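Local coordinates for 70 KDA protein (Xanthomonas sp., PDB 4B2N) that oxidatively cleaves the rubber polymer poly(cis-1,4-isoprene) as a processive dioxygenase carrying two covalently bound heme c groups, at residues A[79-84]-A[450-455]; A[95-100]-A[336-341]; A[310-315]-A[331-336]. All coordinates share one frame; numbering follows the deposited sequence. Where two conformers were deposited one is given.

In the fold
Contacts 2 and 3 share helix 333-345, with F336 common to both, and their centres lie about 10 Å apart; each also touches heme c #1, the group attached through C191 and C194 with H195 on its iron. Contact 1 is further out: its centre is about 11 Å from that of contact 3 and about 18 Å from that of contact 2, and the Y452 side chain is about 11 Å from the heme. Two probable hydrogen bonds tie it inward, Y452 OH to V311 N of contact 3 (2.9 Å) and R84 NH2 to N341 OD1 of contact 2 (2.7 Å). Together the three connect an outer pair of loops to the heme pocket.

Contact 1 (A[79-84]-A[450-455])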
loop_
_atom_site.group_PDB
_atom_site.type_symbol
_atom_site.label_atom_id
_atom_site.label_comp_id
_atom_site.label_asym_id
_atom_site.label_seq_id
_atom_site.Cartn_x
_atom_site.Cartn_y
_atom_site.Cartn_z
ATOM N N ASN A 79 -20.971 20.547 2.357
ATOM C CA ASN A 79 -19.793 20.642 1.561
ATOM C C ASN A 79 -18.878 21.627 2.248
ATOM O O ASN A 79 -19.256 22.798 2.391
ATOM C CB ASN A 79 -20.152 21.133 0.186
ATOM C CG ASN A 79 -18.940 21.431 -0.658
ATOM O OD1 ASN A 79 -17.835 20.995 -0.360
ATOM N ND2 ASN A 79 -19.143 22.149 -1.722
ATOM N N ARG A 80 -17.685 21.183 2.642
ATOM C CA ARG A 80 -16.640 22.148 3.046
ATOM C C ARG A 80 -15.264 21.910 2.376
ATOM O O ARG A 80 -14.247 22.495 2.818
ATOM C CB ARG A 80 -16.382 22.155 4.576
ATOM C CG ARG A 80 -17.466 22.780 5.457
ATOM C CD ARG A 80 -16.989 22.958 6.910
ATOM N NE ARG A 80 -17.956 23.814 7.643
ATOM C CZ ARG A 80 -19.006 23.306 8.264
ATOM N NH1 ARG A 80 -19.239 21.993 8.266
ATOM N NH2 ARG A 80 -19.842 24.070 8.879
ATOM N N LEU A 81 -15.197 21.054 1.367
ATOM C CA LEU A 81 -13.909 20.787 0.643
ATOM C C LEU A 81 -13.776 21.671 -0.592
ATOM O O LEU A 81 -14.795 21.874 -1.301
ATOM C CB LEU A 81 -13.855 19.313 0.193
ATOM C CG LEU A 81 -13.936 18.285 1.300
ATOM C CD1 LEU A 81 -13.725 16.872 0.729
ATOM C CD2 LEU A 81 -12.895 18.659 2.358
ATOM N N PRO A 82 -12.552 22.151 -0.896
ATOM C CA PRO A 82 -12.351 22.779 -2.224
ATOM C C PRO A 82 -12.768 21.755 -3.301
ATOM O O PRO A 82 -12.629 20.567 -3.083
ATOM C CB PRO A 82 -10.841 22.962 -2.287
ATOM C CG PRO A 82 -10.364 22.964 -0.844
ATOM C CD PRO A 82 -11.289 22.044 -0.111
ATOM N N PRO A 83 -13.318 22.222 -4.430
ATOM C CA PRO A 83 -13.793 21.341 -5.480
ATOM C C PRO A 83 -12.616 20.568 -6.056
ATOM O O PRO A 83 -11.465 21.063 -6.053
ATOM C CB PRO A 83 -14.364 22.285 -6.518
ATOM C CG PRO A 83 -13.795 23.648 -6.230
ATOM C CD PRO A 83 -13.525 23.656 -4.737
ATOM N N ARG A 84 -12.891 19.347 -6.524
ATOM C CA ARG A 84 -11.937 18.633 -7.289
ATOM C C ARG A 84 -11.775 19.331 -8.670
ATOM O O ARG A 84 -12.636 20.167 -9.065
ATOM C CB ARG A 84 -12.462 17.188 -7.508
ATOM C CG ARG A 84 -12.330 16.267 -6.288
ATOM C CD ARG A 84 -12.618 14.806 -6.668
ATOM N NE ARG A 84 -11.845 14.491 -7.897
ATOM C CZ ARG A 84 -10.543 14.207 -7.896
ATOM N NH1 ARG A 84 -9.849 14.126 -6.737
ATOM N NH2 ARG A 84 -9.924 14.042 -9.036
ATOM N N TRP A 450 -10.230 12.265 10.723
ATOM C CA TRP A 450 -9.999 11.169 9.799
ATOM C C TRP A 450 -11.221 10.866 8.975
ATOM O O TRP A 450 -11.103 10.590 7.761
ATOM C CB TRP A 450 -9.527 9.947 10.591
ATOM C CG TRP A 450 -8.224 10.265 11.243
ATOM C CD1 TRP A 450 -8.010 10.704 12.545
ATOM C CD2 TRP A 450 -6.896 10.251 10.598
ATOM N NE1 TRP A 450 -6.675 10.976 12.724
ATOM C CE2 TRP A 450 -5.962 10.720 11.584
ATOM C CE3 TRP A 450 -6.431 9.855 9.341
ATOM C CZ2 TRP A 450 -4.576 10.761 11.323
ATOM C CZ3 TRP A 450 -5.089 9.895 9.074
ATOM C CH2 TRP A 450 -4.168 10.374 10.041
ATOM N N ALA A 451 -12.406 10.974 9.608
ATOM C CA ALA A 451 -13.648 10.664 8.883
ATOM C C ALA A 451 -14.203 11.947 8.246
ATOM O O ALA A 451 -15.332 11.931 7.838
ATOM C CB ALA A 451 -14.724 9.974 9.804
ATOM N N TYR A 452 -13.406 13.021 8.162
ATOM C CA TYR A 452 -13.900 14.318 7.639
ATOM C C TYR A 452 -15.163 14.790 8.389
ATOM O O TYR A 452 -16.237 15.073 7.755
ATOM C CB TYR A 452 -14.280 14.211 6.140
ATOM C CG TYR A 452 -13.177 14.025 5.155
ATOM C CD1 TYR A 452 -12.452 12.816 5.084
ATOM C CD2 TYR A 452 -12.863 15.046 4.260
ATOM C CE1 TYR A 452 -11.472 12.618 4.106
ATOM C CE2 TYR A 452 -11.884 14.863 3.246
ATOM C CZ TYR A 452 -11.205 13.657 3.196
ATOM O OH TYR A 452 -10.237 13.522 2.256
ATOM N N ASN A 453 -15.106 14.728 9.703
ATOM C CA ASN A 453 -16.213 15.202 10.534
ATOM C C ASN A 453 -16.390 16.701 10.397
ATOM O O ASN A 453 -17.352 17.226 10.862
ATOM C CB ASN A 453 -16.163 14.694 12.012
ATOM C CG ASN A 453 -15.265 15.529 12.930
ATOM O OD1 ASN A 453 -14.283 16.148 12.472
ATOM N ND2 ASN A 453 -15.556 15.506 14.239
ATOM N N ASN A 454 -15.492 17.382 9.704
ATOM C CA ASN A 454 -15.764 18.791 9.403
ATOM C C ASN A 454 -16.943 18.952 8.425
ATOM O O ASN A 454 -17.466 20.062 8.282
ATOM C CB ASN A 454 -14.524 19.506 8.888
ATOM C CG ASN A 454 -14.029 18.932 7.572
ATOM O OD1 ASN A 454 -13.741 19.692 6.637
ATOM N ND2 ASN A 454 -13.929 17.601 7.484
ATOM N N LEU A 455 -17.385 17.866 7.793
ATOM C CA LEU A 455 -18.532 17.903 6.912
ATOM C C LEU A 455 -19.870 17.640 7.641
ATOM O O LEU A 455 -20.945 17.574 7.006
ATOM C CB LEU A 455 -18.365 16.879 5.779
ATOM C CG LEU A 455 -17.033 16.967 5.070
ATOM C CD1 LEU A 455 -17.035 15.904 3.990
ATOM C CD2 LEU A 455 -16.827 18.379 4.475
#
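R80 reaches N454 with its NH1, which donates to the backbone O of N454 at 2.6 Å. The bond is short but bent, with an N-H...O angle of 135°; NH1 lies nearly along the C=O axis, while the oxygen is tilted 26° out of the guanidinium plane. A nearly trans chi2 (-170°), with chi3 also close to trans, stretches the arginine out to this carbonyl, and the same NH1 makes a weak second bond to the backbone O of S456. Beside this bond the contact is mainly van der Waals. The CD2 methyl of L455 lies 3.5 Å from R80 N and 3.8 Å from R80 CB, and it is 4.3 Å from CG of L81. L81 in turn places CD1 3.7 Å from Y452 CE2, approaching the ring obliquely as the two side chains cross at about a right angle. Both segments are loop: 79-84 precedes helix 88-104, and 450-455 follows helix 439-446, ending in a short 3-10 segment at 453-455. The turn that presents the second segment starts at Y452, whose phi and psi are both positive and whose O accepts from L455 N at 3.0 Å. On the first segment an Asx turn shapes the approach, N79 OD1 accepting from L81 N at 3.2 Å; L455 also makes a backbone hydrogen bond with V78, just before that segment. Further out, the Y452 hydroxyl bonds to V311 N and its ring stacks on H312, which fixes the aromatic surface that L81 meets. L81 itself also touches E333, at the start of helix 333-345, while R84 NH2 bonds to N341 OD1 further along that helix.

Contact 2 (A[95-100]-A[336-341]); sequences ATRGRV and FEDINN. With HEC (heme c), chain C.
R97 takes hold of D338 side-on, NE and NH2 each serving a different carboxylate oxygen. NE to OD2 of D338 is 2.8 Å and NH2 to OD1 is 3.1 Å, yet the flat groups are not coplanar: their planes stand 57° apart. OD2 lies in the guanidinium plane, but NE meets it from 51° above the carboxylate plane, whereas NH2 comes to OD1 on its syn side but well out of that plane. A chi3 of -68° curls the arginine so that the NE edge of its guanidinium faces the carboxylate. Beside this salt bridge the two backbones are in direct contact, the short helix axes 6.6 Å apart and crossing steeply. G98 makes that possible, its CA lying 3.2 Å from D338 O in a CA-H...O contact, and A95 CB packs at 3.7 Å on the O of N341. I339 bridges helix 88-104 and the heme: CG1 lies against G98 O, while CD1 covers one face of the F336 ring and CG2 is 4.0 Å from the heme methyl CMB. The edge of that ring meets heme CBB, 3.8 Å from F336 CE2. S94 OG also bonds to D338 OD1. With R97 on both oxygens and S94 on one, the D338 carboxylate is probably held in its ionised form.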
loop_
_atom_site.group_PDB
_atom_site.type_symbol
_atom_site.label_atom_id
_atom_site.label_comp_id
_atom_site.label_asym_id
_atom_site.label_seq_id
_atom_site.Cartn_x
_atom_site.Cartn_y
_atom_site.Cartn_z
ATOM N N ALA A 95 -1.964 16.629 -11.043
ATOM C CA ALA A 95 -1.185 15.392 -11.118
ATOM C C ALA A 95 0.323 15.710 -11.229
ATOM O O ALA A 95 1.150 15.029 -10.561
ATOM C CB ALA A 95 -1.690 14.513 -12.299
ATOM N N THR A 96 0.695 16.831 -11.891
ATOM C CA THR A 96 2.097 17.208 -11.948
ATOM C C THR A 96 2.555 17.582 -10.558
ATOM O O THR A 96 3.688 17.251 -10.180
ATOM C CB THR A 96 2.333 18.374 -12.945
ATOM O OG1 THR A 96 2.139 17.823 -14.253
ATOM C CG2 THR A 96 3.739 18.875 -12.882
ATOM N N ARG A 97 1.745 18.387 -9.835
ATOM C CA ARG A 97 2.134 18.788 -8.477
ATOM C C ARG A 97 2.243 17.561 -7.581
ATOM O O ARG A 97 3.143 17.486 -6.735
ATOM C CB ARG A 97 1.152 19.760 -7.826
ATOM C CG ARG A 97 1.091 21.084 -8.552
ATOM C CD ARG A 97 0.262 22.117 -7.785
ATOM N NE ARG A 97 -1.154 21.738 -7.773
ATOM C CZ ARG A 97 -2.091 22.118 -8.617
ATOM N NH1 ARG A 97 -1.814 22.882 -9.665
ATOM N NH2 ARG A 97 -3.326 21.691 -8.410
ATOM N N GLY A 98 1.349 16.623 -7.787
ATOM C CA GLY A 98 1.348 15.352 -7.001
ATOM C C GLY A 98 2.752 14.692 -7.181
ATOM O O GLY A 98 3.357 14.203 -6.207
ATOM N N ARG A 99 3.202 14.583 -8.418
ATOM C CA ARG A 99 4.383 13.802 -8.689
ATOM C C ARG A 99 5.580 14.537 -8.091
ATOM O O ARG A 99 6.428 13.932 -7.457
ATOM C CB ARG A 99 4.607 13.643 -10.191
ATOM C CG ARG A 99 5.905 12.857 -10.463
ATOM C CD ARG A 99 6.271 12.857 -11.923
ATOM N NE ARG A 99 6.195 14.204 -12.529
ATOM C CZ ARG A 99 7.061 15.202 -12.393
ATOM N NH1 ARG A 99 8.195 15.126 -11.709
ATOM N NH2 ARG A 99 6.836 16.305 -13.042
ATOM N N VAL A 100 5.614 15.853 -8.265
ATOM C CA VAL A 100 6.706 16.668 -7.648
ATOM C C VAL A 100 6.716 16.498 -6.116
ATOM O O VAL A 100 7.786 16.322 -5.496
ATOM C CB VAL A 100 6.494 18.153 -8.032
ATOM C CG1 VAL A 100 7.514 19.022 -7.289
ATOM C CG2 VAL A 100 6.705 18.371 -9.557
ATOM N N PHE A 336 -1.962 16.544 -0.657
ATOM C CA PHE A 336 -2.402 15.152 -0.826
ATOM C C PHE A 336 -3.496 14.918 -1.844
ATOM O O PHE A 336 -3.559 13.880 -2.517
ATOM C CB PHE A 336 -2.631 14.540 0.521
ATOM C CG PHE A 336 -1.345 14.024 1.117
ATOM C CD1 PHE A 336 -0.406 14.915 1.704
ATOM C CD2 PHE A 336 -1.070 12.650 1.120
ATOM C CE1 PHE A 336 0.819 14.418 2.228
ATOM C CE2 PHE A 336 0.146 12.159 1.649
ATOM C CZ PHE A 336 1.090 13.024 2.162
ATOM N N GLU A 337 -4.371 15.888 -2.007
ATOM C CA GLU A 337 -5.333 15.859 -3.133
ATOM C C GLU A 337 -4.520 15.862 -4.492
ATOM O O GLU A 337 -4.842 15.179 -5.406
ATOM C CB GLU A 337 -6.212 17.151 -3.063
ATOM C CG GLU A 337 -7.188 17.134 -1.905
ATOM C CD GLU A 337 -8.364 16.162 -2.095
ATOM O OE1 GLU A 337 -8.467 15.398 -3.101
ATOM O OE2 GLU A 337 -9.264 16.183 -1.220
ATOM N N ASP A 338 -3.427 16.598 -4.564
ATOM C CA ASP A 338 -2.585 16.598 -5.770
ATOM C C ASP A 338 -1.856 15.244 -5.917
ATOM O O ASP A 338 -1.828 14.670 -7.003
ATOM C CB ASP A 338 -1.525 17.722 -5.672
ATOM C CG ASP A 338 -2.091 19.145 -5.910
ATOM O OD1 ASP A 338 -3.178 19.286 -6.493
ATOM O OD2 ASP A 338 -1.399 20.146 -5.503
ATOM N N ILE A 339 -1.306 14.695 -4.811
ATOM C CA ILE A 339 -0.767 13.324 -4.840
ATOM C C ILE A 339 -1.832 12.335 -5.366
ATOM O O ILE A 339 -1.580 11.578 -6.275
ATOM C CB ILE A 339 -0.125 12.883 -3.476
ATOM C CG1 ILE A 339 1.154 13.750 -3.125
ATOM C CG2 ILE A 339 0.042 11.342 -3.504
ATOM C CD1 ILE A 339 1.582 13.628 -1.672
ATOM N N ASN A 340 -3.024 12.403 -4.793
ATOM C CA ASN A 340 -4.119 11.528 -5.169
ATOM C C ASN A 340 -4.454 11.630 -6.668
ATOM O O ASN A 340 -4.664 10.627 -7.333
ATOM C CB ASN A 340 -5.365 11.815 -4.334
ATOM C CG ASN A 340 -6.495 10.930 -4.712
ATOM O OD1 ASN A 340 -7.514 11.413 -5.255
ATOM N ND2 ASN A 340 -6.309 9.628 -4.526
ATOM N N ASN A 341 -4.569 12.852 -7.157
ATOM C CA ASN A 341 -4.695 13.050 -8.586
ATOM C C ASN A 341 -3.531 12.523 -9.424
ATOM O O ASN A 341 -3.771 12.000 -10.455
ATOM C CB ASN A 341 -4.948 14.493 -8.911
ATOM C CG ASN A 341 -6.338 14.921 -8.513
ATOM O OD1 ASN A 341 -7.287 14.089 -8.491
ATOM N ND2 ASN A 341 -6.470 16.174 -8.125
HETATM FE FE HEC C . 0.881 3.583 1.430
HETATM C CHA HEC C . -2.088 1.775 1.133
HETATM C CHB HEC C . -0.562 6.259 -0.336
HETATM C CHC HEC C . 3.536 5.736 2.284
HETATM C CHD HEC C . 2.510 0.873 2.579
HETATM N NA HEC C . -0.856 3.969 0.641
HETATM C C1A HEC C . -1.931 3.050 0.452
HETATM C C2A HEC C . -2.958 3.541 -0.455
HETATM C C3A HEC C . -2.559 4.837 -0.893
HETATM C C4A HEC C . -1.269 5.051 -0.228
HETATM C CMA HEC C . -3.271 5.730 -1.891
HETATM C CAA HEC C . -4.267 2.848 -0.912
HETATM C CBA HEC C . -3.864 1.858 -2.007
HETATM C CGA HEC C . -5.014 0.965 -2.435
HETATM O O1A HEC C . -5.783 0.397 -1.585
HETATM O O2A HEC C . -5.071 0.785 -3.655
HETATM N NB HEC C . 1.296 5.565 1.136
HETATM C C1B HEC C . 0.690 6.459 0.346
HETATM C C2B HEC C . 1.296 7.781 0.295
HETATM C C3B HEC C . 2.469 7.636 1.067
HETATM C C4B HEC C . 2.426 6.239 1.482
HETATM C CMB HEC C . 0.690 8.903 -0.449
HETATM C CAB HEC C . 3.503 8.660 1.456
HETATM C CBB HEC C . 3.014 9.728 2.254
HETATM N NC HEC C . 2.687 3.439 2.234
HETATM C C1C HEC C . 3.687 4.332 2.577
HETATM C C2C HEC C . 4.898 3.681 3.138
HETATM C C3C HEC C . 4.541 2.249 3.236
HETATM C C4C HEC C . 3.191 2.150 2.688
HETATM C CMC HEC C . 6.145 4.443 3.574
HETATM C CAC HEC C . 5.352 1.111 3.777
HETATM C CBC HEC C . 6.091 1.336 4.943
HETATM N ND HEC C . 0.283 1.673 1.804
HETATM C C1D HEC C . 1.088 0.721 2.274
HETATM C C2D HEC C . 0.450 -0.546 2.429
HETATM C C3D HEC C . -0.891 -0.272 2.019
HETATM C C4D HEC C . -0.895 1.144 1.671
HETATM C CMD HEC C . 0.972 -1.860 2.888
HETATM C CAD HEC C . -2.008 -1.251 2.112
HETATM C CBD HEC C . -2.333 -1.118 3.651
HETATM C CGD HEC C . -3.388 -2.130 4.032
HETATM O O1D HEC C . -3.075 -3.182 4.644
HETATM O O2D HEC C . -4.569 -1.890 3.608
#

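Contact 3 (A[310-315]-A[331-336]); sequences NVHSEM and GLEDEF. With HEC (heme c), chain C.
The polar link between H312 and E333 is one very short hydrogen bond, NE2 to OE1 at 2.5 Å with an N-H...O angle of 158°. The oxygen approaches the edge of the imidazole near its plane, although ring and carboxylate planes are turned 45° apart. E333 stretches out to the histidine (chi1 -169°), crossing it at a slant.

Apolar and aromatic contacts centre on M315, which covers one face of F336. Its CG is 3.3 Å from F336 CG, a tight approach, and its CA is 4.1 Å from the ring centroid in a CH-pi contact. The sulfur adds an oblique Met-aromatic contact, SD being 5.3 Å from the same centroid. A bend at chi3 brings CE against L332 CB and to 3.5 Å from E333 N. E314 O comes to 3.1 Å from F336 CE2, oblique to the ring, and V311 CG2 packs beside F336 CB.

Within the first segment, N310 forms an Asx motif at the entry to helix 312-319, its OD1 accepting from S313 N at 3.0 Å. One turn on, E314 lines the heme pocket: OE2 is 3.5 Å from heme CMA and has a weak bond from N340 ND2, while OE1 is buried without a polar partner.

H312 stacks on the ring of W449, and its ND1 bonds to W449 O. Since NE2 donates to E333 and ND1 faces a carbonyl, the geometry is consistent with a doubly protonated imidazole paired with an ionised glutamate, a charged pair that would tie the start of helix 312-319 to helix 333-345, with W449 O holding the ring from its other nitrogen.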
loop_
_atom_site.group_PDB
_atom_site.type_symbol
_atom_site.label_atom_id
_atom_site.label_comp_id
_atom_site.label_asym_id
_atom_site.label_seq_id
_atom_site.Cartn_x
_atom_site.Cartn_y
_atom_site.Cartn_z
ATOM N N ASN A 310 -11.383 9.941 -0.578
ATOM C CA ASN A 310 -10.756 10.453 0.614
ATOM C C ASN A 310 -9.267 10.462 0.438
ATOM O O ASN A 310 -8.737 9.632 -0.254
ATOM C CB ASN A 310 -11.181 9.673 1.878
ATOM C CG ASN A 310 -10.028 8.921 2.506
ATOM O OD1 ASN A 310 -9.383 9.416 3.364
ATOM N ND2 ASN A 310 -9.803 7.680 2.060
ATOM N N VAL A 311 -8.596 11.458 1.013
ATOM C CA VAL A 311 -7.144 11.444 0.976
ATOM C C VAL A 311 -6.552 11.473 2.368
ATOM O O VAL A 311 -5.316 11.448 2.505
ATOM C CB VAL A 311 -6.567 12.633 0.160
ATOM C CG1 VAL A 311 -7.132 12.574 -1.248
ATOM C CG2 VAL A 311 -6.883 13.966 0.878
ATOM N N HIS A 312 -7.409 11.460 3.403
ATOM C CA HIS A 312 -6.898 11.473 4.822
ATOM C C HIS A 312 -6.175 10.220 5.104
ATOM O O HIS A 312 -5.091 10.212 5.730
ATOM C CB HIS A 312 -8.047 11.691 5.808
ATOM C CG HIS A 312 -8.524 13.091 5.820
ATOM N ND1 HIS A 312 -9.269 13.595 6.806
ATOM C CD2 HIS A 312 -8.321 14.132 4.897
ATOM C CE1 HIS A 312 -9.568 14.907 6.539
ATOM N NE2 HIS A 312 -8.959 15.247 5.392
ATOM N N SER A 313 -6.710 9.101 4.598
ATOM C CA SER A 313 -5.920 7.855 4.694
ATOM C C SER A 313 -4.535 7.996 4.004
ATOM O O SER A 313 -3.481 7.535 4.544
ATOM C CB SER A 313 -6.698 6.693 4.100
ATOM O OG SER A 313 -7.038 6.993 2.748
ATOM N N GLU A 314 -4.492 8.672 2.848
ATOM C CA GLU A 314 -3.231 8.775 2.098
ATOM C C GLU A 314 -2.280 9.640 2.897
ATOM O O GLU A 314 -1.043 9.526 2.802
ATOM C CB GLU A 314 -3.506 9.445 0.733
ATOM C CG GLU A 314 -4.435 8.599 -0.142
ATOM C CD GLU A 314 -4.551 9.096 -1.575
ATOM O OE1 GLU A 314 -3.836 10.090 -1.938
ATOM O OE2 GLU A 314 -5.403 8.499 -2.305
ATOM N N MET A 315 -2.881 10.508 3.707
ATOM C CA MET A 315 -2.105 11.419 4.563
ATOM C C MET A 315 -1.458 10.867 5.811
ATOM O O MET A 315 -0.583 11.544 6.384
ATOM C CB MET A 315 -2.962 12.620 4.954
ATOM C CG MET A 315 -3.201 13.640 3.847
ATOM S SD MET A 315 -4.609 14.725 4.253
ATOM C CE MET A 315 -3.815 15.781 5.413
ATOM N N GLY A 331 -3.061 20.735 7.318
ATOM C CA GLY A 331 -2.784 21.582 6.125
ATOM C C GLY A 331 -1.979 20.896 5.014
ATOM O O GLY A 331 -1.808 21.477 3.958
ATOM N N LEU A 332 -1.586 19.627 5.212
ATOM C CA LEU A 332 -1.075 18.784 4.126
ATOM C C LEU A 332 -2.152 18.394 3.136
ATOM O O LEU A 332 -1.831 17.868 2.071
ATOM C CB LEU A 332 -0.463 17.448 4.627
ATOM C CG LEU A 332 0.792 17.722 5.453
ATOM C CD1 LEU A 332 1.227 16.478 6.209
ATOM C CD2 LEU A 332 1.965 18.085 4.569
ATOM N N GLU A 333 -3.414 18.625 3.473
ATOM C CA GLU A 333 -4.522 18.148 2.624
ATOM C C GLU A 333 -4.459 18.556 1.127
ATOM O O GLU A 333 -4.663 17.694 0.273
ATOM C CB GLU A 333 -5.901 18.527 3.238
ATOM C CG GLU A 333 -7.051 17.803 2.522
ATOM C CD GLU A 333 -8.367 17.966 3.307
ATOM O OE1 GLU A 333 -8.411 17.496 4.472
ATOM O OE2 GLU A 333 -9.314 18.617 2.763
ATOM N N ASP A 334 -4.235 19.837 0.802
ATOM C CA ASP A 334 -4.129 20.257 -0.617
ATOM C C ASP A 334 -3.026 19.431 -1.326
ATOM O O ASP A 334 -3.221 18.960 -2.466
ATOM C CB ASP A 334 -3.812 21.776 -0.792
ATOM C CG ASP A 334 -4.894 22.710 -0.263
ATOM O OD1 ASP A 334 -5.979 22.259 0.131
ATOM O OD2 ASP A 334 -4.662 23.948 -0.288
ATOM N N GLU A 335 -1.865 19.265 -0.673
ATOM C CA GLU A 335 -0.761 18.512 -1.279
ATOM C C GLU A 335 -1.143 17.068 -1.557
ATOM O O GLU A 335 -0.801 16.458 -2.611
ATOM C CB GLU A 335 0.465 18.592 -0.381
ATOM C CG GLU A 335 1.091 19.965 -0.518
ATOM C CD GLU A 335 2.253 20.163 0.466
ATOM O OE1 GLU A 335 2.051 20.061 1.689
ATOM O OE2 GLU A 335 3.366 20.487 0.005
ATOM N N PHE A 336 -1.962 16.544 -0.657
ATOM C CA PHE A 336 -2.402 15.152 -0.826
ATOM C C PHE A 336 -3.496 14.918 -1.844
ATOM O O PHE A 336 -3.559 13.880 -2.517
ATOM C CB PHE A 336 -2.631 14.540 0.521
ATOM C CG PHE A 336 -1.345 14.024 1.117
ATOM C CD1 PHE A 336 -0.406 14.915 1.704
ATOM C CD2 PHE A 336 -1.070 12.650 1.120
ATOM C CE1 PHE A 336 0.819 14.418 2.228
ATOM C CE2 PHE A 336 0.146 12.159 1.649
ATOM C CZ PHE A 336 1.090 13.024 2.162
HETATM FE FE HEC C . 0.881 3.583 1.430
HETATM C CHA HEC C . -2.088 1.775 1.133
HETATM C CHB HEC C . -0.562 6.259 -0.336
HETATM C CHC HEC C . 3.536 5.736 2.284
HETATM C CHD HEC C . 2.510 0.873 2.579
HETATM N NA HEC C . -0.856 3.969 0.641
HETATM C C1A HEC C . -1.931 3.050 0.452
HETATM C C2A HEC C . -2.958 3.541 -0.455
HETATM C C3A HEC C . -2.559 4.837 -0.893
HETATM C C4A HEC C . -1.269 5.051 -0.228
HETATM C CMA HEC C . -3.271 5.730 -1.891
HETATM C CAA HEC C . -4.267 2.848 -0.912
HETATM C CBA HEC C . -3.864 1.858 -2.007
HETATM C CGA HEC C . -5.014 0.965 -2.435
HETATM O O1A HEC C . -5.783 0.397 -1.585
HETATM O O2A HEC C . -5.071 0.785 -3.655
HETATM N NB HEC C . 1.296 5.565 1.136
HETATM C C1B HEC C . 0.690 6.459 0.346
HETATM C C2B HEC C . 1.296 7.781 0.295
HETATM C C3B HEC C . 2.469 7.636 1.067
HETATM C C4B HEC C . 2.426 6.239 1.482
HETATM C CMB HEC C . 0.690 8.903 -0.449
HETATM C CAB HEC C . 3.503 8.660 1.456
HETATM C CBB HEC C . 3.014 9.728 2.254
HETATM N NC HEC C . 2.687 3.439 2.234
HETATM C C1C HEC C . 3.687 4.332 2.577
HETATM C C2C HEC C . 4.898 3.681 3.138
HETATM C C3C HEC C . 4.541 2.249 3.236
HETATM C C4C HEC C . 3.191 2.150 2.688
HETATM C CMC HEC C . 6.145 4.443 3.574
HETATM C CAC HEC C . 5.352 1.111 3.777
HETATM C CBC HEC C . 6.091 1.336 4.943
HETATM N ND HEC C . 0.283 1.673 1.804
HETATM C C1D HEC C . 1.088 0.721 2.274
HETATM C C2D HEC C . 0.450 -0.546 2.429
HETATM C C3D HEC C . -0.891 -0.272 2.019
HETATM C C4D HEC C . -0.895 1.144 1.671
HETATM C CMD HEC C . 0.972 -1.860 2.888
HETATM C CAD HEC C . -2.008 -1.251 2.112
HETATM C CBD HEC C . -2.333 -1.118 3.651
HETATM C CGD HEC C . -3.388 -2.130 4.032
HETATM O O1D HEC C . -3.075 -3.182 4.644
HETATM O O2D HEC C . -4.569 -1.890 3.608
#